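Local coordinates for mutT/nudix family protein (Listeria innocua, PDB 3I9X), which probably acts as a Nudix-family hydrolase, the chain being the Nudix-domain part of a longer protein, at residues L46-I51 and D163-A168; I33-K38 and S170-E175. All blocks are in the same frame, centred on the assembly; numbering follows the deposited sequence.

Interaction 1 (L46-I51 and D163-A168)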
loop_
_atom_site.group_PDB
_atom_site.type_symbol
_atom_site.label_atom_id
_atom_site.label_comp_id
_atom_site.label_asym_id
_atom_site.label_seq_id
_atom_site.Cartn_x
_atom_site.Cartn_y
_atom_site.Cartn_z
ATOM N N LEU A 46 6.766 24.604 -2.916
ATOM C CA LEU A 46 6.778 23.301 -2.262
ATOM C C LEU A 46 8.218 22.867 -2.162
ATOM O O LEU A 46 8.916 22.871 -3.162
ATOM C CB LEU A 46 5.996 22.289 -3.100
ATOM C CG LEU A 46 5.711 20.954 -2.379
ATOM C CD1 LEU A 46 4.617 21.177 -1.320
ATOM C CD2 LEU A 46 5.292 19.851 -3.361
ATOM N N HIS A 47 8.666 22.570 -0.947
ATOM C CA HIS A 47 10.007 22.020 -0.700
ATOM C C HIS A 47 9.938 20.624 -0.100
ATOM O O HIS A 47 8.982 20.298 0.630
ATOM C CB HIS A 47 10.774 22.905 0.288
ATOM C CG HIS A 47 11.264 24.196 -0.284
ATOM N ND1 HIS A 47 10.424 25.114 -0.881
ATOM C CD2 HIS A 47 12.517 24.720 -0.360
ATOM C CE1 HIS A 47 11.140 26.151 -1.288
ATOM N NE2 HIS A 47 12.411 25.942 -0.979
ATOM N N ILE A 48 10.999 19.833 -0.321
ATOM C CA ILE A 48 11.120 18.492 0.226
ATOM C C ILE A 48 12.432 18.279 0.994
ATOM O O ILE A 48 13.494 18.765 0.567
ATOM C CB ILE A 48 10.923 17.446 -0.887
ATOM C CG1 ILE A 48 11.026 16.056 -0.326
ATOM C CG2 ILE A 48 11.940 17.637 -2.066
ATOM C CD1 ILE A 48 10.601 14.953 -1.274
ATOM N N LEU A 49 12.349 17.592 2.147
ATOM C CA LEU A 49 13.531 17.164 2.888
ATOM C C LEU A 49 14.105 15.840 2.358
ATOM O O LEU A 49 13.431 14.802 2.302
ATOM C CB LEU A 49 13.255 16.983 4.371
ATOM C CG LEU A 49 14.515 16.961 5.236
ATOM C CD1 LEU A 49 15.094 18.379 5.470
ATOM C CD2 LEU A 49 14.283 16.284 6.637
ATOM N N LEU A 50 15.388 15.854 2.032
ATOM C CA LEU A 50 16.053 14.654 1.541
ATOM C C LEU A 50 17.389 14.476 2.218
ATOM O O LEU A 50 17.976 15.444 2.695
ATOM C CB LEU A 50 16.241 14.730 0.052
ATOM C CG LEU A 50 15.022 14.811 -0.829
ATOM C CD1 LEU A 50 15.487 15.136 -2.323
ATOM C CD2 LEU A 50 14.203 13.549 -0.754
ATOM N N ILE A 51 17.833 13.218 2.248
ATOM C CA ILE A 51 18.989 12.810 2.998
ATOM C C ILE A 51 19.969 12.059 2.059
ATOM O O ILE A 51 19.645 11.034 1.424
ATOM C CB ILE A 51 18.580 11.909 4.163
ATOM C CG1 ILE A 51 17.531 12.615 5.068
ATOM C CG2 ILE A 51 19.813 11.466 4.975
ATOM C CD1 ILE A 51 17.107 11.774 6.266
ATOM N N ASP A 163 10.626 8.183 -8.749
ATOM C CA ASP A 163 9.243 7.776 -8.984
ATOM C C ASP A 163 8.346 8.140 -7.813
ATOM O O ASP A 163 7.237 8.654 -8.021
ATOM C CB ASP A 163 9.161 6.280 -9.254
ATOM C CG ASP A 163 9.765 5.923 -10.585
ATOM O OD1 ASP A 163 9.701 6.798 -11.497
ATOM O OD2 ASP A 163 10.315 4.806 -10.734
ATOM N N MET A 164 8.825 7.891 -6.595
ATOM C CA MET A 164 8.114 8.307 -5.392
ATOM C C MET A 164 7.861 9.839 -5.412
ATOM O O MET A 164 6.745 10.278 -5.167
ATOM C CB MET A 164 8.850 7.936 -4.110
ATOM C CG MET A 164 8.816 6.459 -3.615
ATOM S SD MET A 164 9.437 6.354 -1.908
ATOM C CE MET A 164 9.177 7.933 -1.608
ATOM N N LEU A 165 8.875 10.647 -5.714
ATOM C CA LEU A 165 8.698 12.083 -5.650
ATOM C C LEU A 165 7.753 12.589 -6.719
ATOM O O LEU A 165 7.013 13.524 -6.452
ATOM C CB LEU A 165 9.986 12.908 -5.745
ATOM C CG LEU A 165 11.184 12.732 -4.823
ATOM C CD1 LEU A 165 12.022 14.029 -4.887
ATOM C CD2 LEU A 165 10.881 12.328 -3.406
ATOM N N LYS A 166 7.817 12.028 -7.931
ATOM C CA LYS A 166 6.921 12.428 -9.011
ATOM C C LYS A 166 5.475 12.081 -8.693
ATOM O O LYS A 166 4.598 12.913 -8.920
ATOM C CB LYS A 166 7.322 11.782 -10.350
ATOM C CG LYS A 166 8.603 12.336 -10.949
ATOM C CD LYS A 166 9.006 11.584 -12.224
ATOM C CE LYS A 166 9.628 12.527 -13.254
ATOM N NZ LYS A 166 10.067 11.797 -14.508
ATOM N N LYS A 167 5.206 10.886 -8.151
ATOM C CA LYS A 167 3.830 10.554 -7.751
ATOM C C LYS A 167 3.335 11.391 -6.518
ATOM O O LYS A 167 2.136 11.695 -6.389
ATOM C CB LYS A 167 3.656 9.059 -7.519
ATOM N N ALA A 168 4.248 11.784 -5.635
ATOM C CA ALA A 168 3.850 12.591 -4.473
ATOM C C ALA A 168 3.565 14.000 -4.944
ATOM O O ALA A 168 2.540 14.551 -4.631
ATOM C CB ALA A 168 4.890 12.589 -3.391
#

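Interaction 2 (I33-K38 and S170-E175)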
loop_
_atom_site.group_PDB
_atom_site.type_symbol
_atom_site.label_atom_id
_atom_site.label_comp_id
_atom_site.label_asym_id
_atom_site.label_seq_id
_atom_site.Cartn_x
_atom_site.Cartn_y
_atom_site.Cartn_z
ATOM N N ILE A 33 7.666 11.206 2.106
ATOM C CA ILE A 33 7.832 12.461 1.383
ATOM C C ILE A 33 7.472 13.569 2.370
ATOM O O ILE A 33 6.292 13.796 2.692
ATOM C CB ILE A 33 6.957 12.487 0.185
ATOM C CG1 ILE A 33 7.410 11.396 -0.783
ATOM C CG2 ILE A 33 6.969 13.803 -0.507
ATOM C CD1 ILE A 33 8.635 11.754 -1.449
ATOM N N LEU A 34 8.497 14.254 2.844
ATOM C CA LEU A 34 8.356 15.266 3.877
ATOM C C LEU A 34 8.452 16.659 3.312
ATOM O O LEU A 34 9.557 17.125 2.987
ATOM C CB LEU A 34 9.468 15.074 4.901
ATOM C CG LEU A 34 9.285 15.485 6.335
ATOM C CD1 LEU A 34 7.842 15.199 6.716
ATOM C CD2 LEU A 34 10.271 14.678 7.246
ATOM N N THR A 35 7.317 17.335 3.210
ATOM C CA THR A 35 7.256 18.619 2.499
ATOM C C THR A 35 6.841 19.806 3.342
ATOM O O THR A 35 6.255 19.652 4.423
ATOM C CB THR A 35 6.332 18.540 1.302
ATOM O OG1 THR A 35 4.972 18.530 1.719
ATOM C CG2 THR A 35 6.613 17.288 0.461
ATOM N N THR A 36 7.182 20.990 2.845
ATOM C CA THR A 36 6.726 22.264 3.403
ATOM C C THR A 36 6.541 23.257 2.271
ATOM O O THR A 36 6.837 22.964 1.113
ATOM C CB THR A 36 7.657 22.833 4.459
ATOM O OG1 THR A 36 7.020 23.942 5.109
ATOM C CG2 THR A 36 8.963 23.292 3.870
ATOM N N VAL A 37 5.978 24.404 2.601
ATOM C CA VAL A 37 5.806 25.474 1.638
ATOM C C VAL A 37 6.605 26.631 2.210
ATOM O O VAL A 37 6.530 26.910 3.400
ATOM C CB VAL A 37 4.330 25.830 1.414
ATOM C CG1 VAL A 37 4.185 27.185 0.659
ATOM C CG2 VAL A 37 3.610 24.732 0.617
ATOM N N LYS A 38 7.469 27.219 1.399
ATOM C CA LYS A 38 8.179 28.417 1.824
ATOM C C LYS A 38 8.596 29.235 0.621
ATOM O O LYS A 38 8.553 28.752 -0.528
ATOM C CB LYS A 38 9.396 28.091 2.704
ATOM C CG LYS A 38 10.583 27.455 1.983
ATOM C CD LYS A 38 11.754 27.166 2.951
ATOM C CE LYS A 38 13.133 27.601 2.416
ATOM N NZ LYS A 38 13.961 28.196 3.493
ATOM N N SER A 170 2.666 15.044 -7.715
ATOM C CA SER A 170 1.421 15.030 -8.473
ATOM C C SER A 170 0.194 14.985 -7.562
ATOM O O SER A 170 -0.734 15.783 -7.739
ATOM C CB SER A 170 1.416 13.829 -9.428
ATOM O OG SER A 170 0.172 13.711 -10.078
ATOM N N ALA A 171 0.196 14.078 -6.589
ATOM C CA ALA A 171 -0.899 13.997 -5.607
ATOM C C ALA A 171 -1.048 15.239 -4.717
ATOM O O ALA A 171 -2.173 15.631 -4.372
ATOM C CB ALA A 171 -0.750 12.790 -4.740
ATOM N N ILE A 172 0.080 15.834 -4.323
ATOM C CA ILE A 172 0.059 16.994 -3.414
ATOM C C ILE A 172 -0.477 18.210 -4.179
ATOM O O ILE A 172 -1.350 18.914 -3.696
ATOM C CB ILE A 172 1.444 17.297 -2.809
ATOM C CG1 ILE A 172 1.782 16.247 -1.752
ATOM C CG2 ILE A 172 1.494 18.724 -2.215
ATOM C CD1 ILE A 172 3.270 16.205 -1.315
ATOM N N THR A 173 0.075 18.437 -5.363
ATOM C CA THR A 173 -0.413 19.432 -6.293
ATOM C C THR A 173 -1.908 19.334 -6.564
ATOM O O THR A 173 -2.606 20.325 -6.448
ATOM C CB THR A 173 0.266 19.332 -7.646
ATOM O OG1 THR A 173 1.597 19.839 -7.550
ATOM C CG2 THR A 173 -0.507 20.163 -8.677
ATOM N N GLU A 174 -2.388 18.150 -6.921
ATOM C CA GLU A 174 -3.819 17.939 -7.127
ATOM C C GLU A 174 -4.673 18.158 -5.846
ATOM O O GLU A 174 -5.864 18.456 -5.973
ATOM C CB GLU A 174 -4.096 16.545 -7.706
ATOM C CG GLU A 174 -5.295 16.462 -8.698
ATOM C CD GLU A 174 -5.836 15.016 -8.857
ATOM O OE1 GLU A 174 -6.575 14.558 -7.945
ATOM O OE2 GLU A 174 -5.529 14.349 -9.892
ATOM N N GLU A 175 -4.099 18.017 -4.639
ATOM C CA GLU A 175 -4.804 18.378 -3.395
ATOM C C GLU A 175 -4.851 19.910 -3.206
ATOM O O GLU A 175 -5.835 20.456 -2.702
ATOM C CB GLU A 175 -4.139 17.796 -2.150
ATOM C CG GLU A 175 -4.276 16.313 -1.902
ATOM C CD GLU A 175 -5.703 15.815 -1.803
ATOM O OE1 GLU A 175 -6.608 16.551 -1.337
ATOM O OE2 GLU A 175 -5.909 14.660 -2.208
#

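Interaction 1 (L46-I51 and D163-A168)
In the alpha-beta-alpha sandwich of the Nudix fold, Leu165 of the C-terminal helix 161-177 packs on Ile48 and Leu50 of strand 43-52, holding the helix against one face of the mixed sheet. Ile48 and Leu50 alternate with His47 and Leu49, so both send their side chains to the helix side. The backbones stay well apart, with Ile48 CA 9.0 Å from Leu165 CA, and side chains alone bridge the gap. Ile48 is stretched out to do so: CG1 lies anti to the backbone N (chi1 -179°) and chi2 is also extended, which carries CD1 out to the forked end of Leu165. The two side chains cross obliquely there, and the CD1 methyl of Ile48 sits nearer to one prong of the fork than to the other. Leu50 adds a looser contact, its CD2 being 4.4 Å from Leu165 CD2. Ala152 of the short helix 149-152 touches all three side chains, and Val71 of strand 69-75 touches both leucines, closing an apolar, buried cluster. Ile48 CD1 lies 4.0 Å from Leu165 CD1 but 3.4 Å from Leu165 CD2, tighter than ordinary carbon-carbon contact.

Interaction 2 (I33-K38 and S170-E175)
Ile172 of helix 161-177 and Thr35 of strand 27-40 reach toward each other tip to tip, the end of the isoleucine chain meeting the branched end of the threonine. Their CA atoms are 9.5 Å apart, the nearest such pair between 33-38 and 170-175, and the long arm of Ile172 spans somewhat less than half of that gap. Its CG1 branch is anti to the carbonyl carbon (chi1 -74°) and chi2 is extended at 165°, which sends CD1 out ahead of the rest of the side chain. This one methyl makes the contact: Ile172 CD1 lies 3.9 Å from Thr35 CG2 and 4.2 Å from Thr35 OG1, facing both arms of the threonine at once. The approach to OG1 is van der Waals contact, as it must be with a methyl; the hydroxyl is separately engaged by a hydrogen bond with Ala125 O of the adjacent strand 118-126. That bond satisfies a buried polar group and helps fix the rotation of the side chain, leaving CG2 as the apolar arm nearer the helix. Ile33, two residues back and on the same strand face, flanks the meeting point more loosely, with its CG2 4.5 Å from Ile172 CD1. All three touching side chains are buried.

Strand 27-40 has 43-52 as an antiparallel neighbour and 118-126 as a parallel one, and both contribute to the surroundings: Leu46 and Ile126 touch Thr35, while Tyr124 touches both Ile33 and Ile172. Leu34 and Thr36 serve the other sheet face, packing on Leu132 of helix 129-137, so strand 27-40 lies sandwiched between that helix and helix 161-177.

Helix 161-177 supplies one side of both contacts, Leu165 in interaction 1 and Ile172 two turns further on in interaction 2, and so spans two adjacent strands of one sheet. The centres of the contacts are about 8 Å apart. The strands 27-40 and 43-52 are joined directly by backbone hydrogen bonds, probably including His47 N to Thr36 O at 2.8 Å and Leu49 N to Leu34 O at 3.0 Å. Ile33 links the apolar clusters, touching Ile48 and Leu165 as well as Ile172. Together the two contacts fasten the C-terminal helix across the sheet by apolar packing, closing the fold over more than 110 intervening residues.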